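Local atomic coordinates of peptidase S9 prolyl oligopeptidase catalytic domain-containing protein (PDB entry 4HXF), a protein that probably acts as a serine peptidase of the prolyl oligopeptidase family, an acylaminoacyl peptidase that assembles into a self-compartmentalizing hexamer. Residues A404-Y409 and L595-F600. Numbering follows the deposited sequence. Where two conformers were deposited one is given.
Sequences ASKGYY and LFMEFF
Y408 brings the hydroxyl end of its ring up to the F600 backbone of helix 586-605. Its phenol OH lies 3.2 Å from F600 C, and F600 CB comes to the ring at an oblique angle, 4.1 Å from CZ. A tyrosine suits this buried place: the ring carries the hydroxyl as far as the helix, where it is hydrogen-bonded to E601. With chi1 at -82°, CG of F600 stands anti to its carbonyl carbon, and the ring leads away from Y408 to pack on I486 and I381 of the central sheet, a buried position that suits a large apolar side chain.

The side of K406, which is partly exposed, is looser. K406 crosses M597 at about a right angle, and in the conformer given the terminal methyl of M597 lies beside CE and NZ of K406. That amine donates to a water 2.6 Å from NZ, which in turn donates to E598 OE2, bridging the opposite charges. E598 also holds salt bridges to K594 and R602.

G407, with its positive phi, is the C' residue of the Schellman motif closing helix 398-405, which leads through Y408 into strand 409-413, packed beside helix 586-605 in the alpha/beta-hydrolase fold.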
# COMPACT_ATOMS: atom_id res chain seq x y z
N ALA A 404 4.39 -13.99 -46.04
CA ALA A 404 3.99 -13.75 -47.40
C ALA A 404 3.93 -12.26 -47.73
O ALA A 404 4.36 -11.81 -48.80
CB ALA A 404 2.60 -14.38 -47.69
N SER A 405 3.40 -11.50 -46.77
CA SER A 405 3.28 -10.06 -46.91
C SER A 405 4.67 -9.37 -47.01
O SER A 405 4.74 -8.29 -47.55
CB SER A 405 2.47 -9.43 -45.80
OG SER A 405 3.24 -9.25 -44.64
N LYS A 406 5.69 -9.99 -46.47
CA LYS A 406 7.05 -9.49 -46.52
C LYS A 406 7.87 -10.04 -47.70
O LYS A 406 9.09 -9.84 -47.75
CB LYS A 406 7.78 -9.78 -45.21
CG LYS A 406 7.07 -9.10 -44.07
CD LYS A 406 7.65 -9.52 -42.82
CE LYS A 406 9.05 -8.87 -42.62
NZ LYS A 406 8.97 -7.36 -42.57
N GLY A 407 7.23 -10.69 -48.66
CA GLY A 407 7.88 -10.96 -49.95
C GLY A 407 8.45 -12.39 -50.01
O GLY A 407 9.28 -12.68 -50.88
N TYR A 408 7.95 -13.28 -49.15
CA TYR A 408 8.40 -14.69 -49.17
C TYR A 408 7.36 -15.66 -49.74
O TYR A 408 6.18 -15.53 -49.44
CB TYR A 408 8.81 -15.23 -47.79
CG TYR A 408 9.89 -14.51 -47.01
CD1 TYR A 408 9.66 -13.28 -46.38
CD2 TYR A 408 11.18 -15.02 -46.96
CE1 TYR A 408 10.65 -12.57 -45.73
CE2 TYR A 408 12.18 -14.30 -46.28
CZ TYR A 408 11.91 -13.15 -45.66
OH TYR A 408 12.90 -12.48 -44.99
N TYR A 409 7.83 -16.57 -50.56
CA TYR A 409 7.06 -17.80 -50.79
C TYR A 409 6.97 -18.55 -49.47
O TYR A 409 7.93 -18.62 -48.71
CB TYR A 409 7.74 -18.73 -51.79
CG TYR A 409 7.46 -18.39 -53.26
CD1 TYR A 409 8.36 -17.58 -53.96
CD2 TYR A 409 6.35 -18.91 -53.92
CE1 TYR A 409 8.19 -17.36 -55.33
CE2 TYR A 409 6.15 -18.66 -55.26
CZ TYR A 409 7.08 -17.88 -55.95
OH TYR A 409 6.80 -17.70 -57.32
N LEU A 595 11.32 -11.29 -33.66
CA LEU A 595 12.56 -12.11 -33.79
C LEU A 595 12.51 -13.01 -35.03
O LEU A 595 13.47 -13.10 -35.81
CB LEU A 595 12.84 -13.00 -32.57
CG LEU A 595 13.29 -12.37 -31.25
CD1 LEU A 595 13.26 -13.40 -30.12
CD2 LEU A 595 14.70 -11.80 -31.47
N PHE A 596 11.37 -13.68 -35.19
CA PHE A 596 11.19 -14.61 -36.26
C PHE A 596 11.34 -13.88 -37.59
O PHE A 596 12.09 -14.30 -38.49
CB PHE A 596 9.79 -15.20 -36.12
CG PHE A 596 9.38 -16.25 -37.15
CD1 PHE A 596 9.43 -17.60 -36.85
CD2 PHE A 596 8.83 -15.87 -38.38
CE1 PHE A 596 9.06 -18.55 -37.78
CE2 PHE A 596 8.38 -16.81 -39.28
CZ PHE A 596 8.55 -18.17 -39.00
N MET A 597 10.63 -12.77 -37.75
CA MET A 597 10.68 -12.10 -39.04
C MET A 597 12.06 -11.51 -39.30
O MET A 597 12.54 -11.61 -40.43
CB MET A 597 9.48 -11.11 -39.24
CG MET A 597 9.44 -9.92 -38.34
SD MET A 597 7.72 -9.20 -38.16
CE MET A 597 8.26 -7.63 -38.78
N GLU A 598 12.68 -10.94 -38.28
CA GLU A 598 13.99 -10.36 -38.52
C GLU A 598 15.11 -11.33 -38.78
O GLU A 598 16.00 -11.05 -39.58
CB GLU A 598 14.39 -9.42 -37.38
CG GLU A 598 13.52 -8.16 -37.29
CD GLU A 598 13.53 -7.35 -38.58
OE1 GLU A 598 14.65 -7.21 -39.18
OE2 GLU A 598 12.42 -6.90 -39.05
N PHE A 599 15.05 -12.50 -38.18
CA PHE A 599 16.05 -13.56 -38.47
C PHE A 599 15.99 -13.96 -39.92
O PHE A 599 16.98 -13.99 -40.61
CB PHE A 599 15.92 -14.73 -37.54
CG PHE A 599 17.09 -15.65 -37.55
CD1 PHE A 599 18.24 -15.28 -36.85
CD2 PHE A 599 17.08 -16.83 -38.32
CE1 PHE A 599 19.33 -16.14 -36.85
CE2 PHE A 599 18.22 -17.62 -38.39
CZ PHE A 599 19.33 -17.28 -37.63
N PHE A 600 14.77 -14.16 -40.47
CA PHE A 600 14.69 -14.48 -41.88
C PHE A 600 15.05 -13.30 -42.78
O PHE A 600 15.73 -13.50 -43.77
CB PHE A 600 13.29 -15.02 -42.26
CG PHE A 600 13.11 -16.49 -41.95
CD1 PHE A 600 12.06 -16.95 -41.16
CD2 PHE A 600 14.05 -17.45 -42.37
CE1 PHE A 600 11.84 -18.33 -40.99
CE2 PHE A 600 13.88 -18.83 -42.06
CZ PHE A 600 12.78 -19.23 -41.37
O HOH W 1 11.08 -6.56 -41.28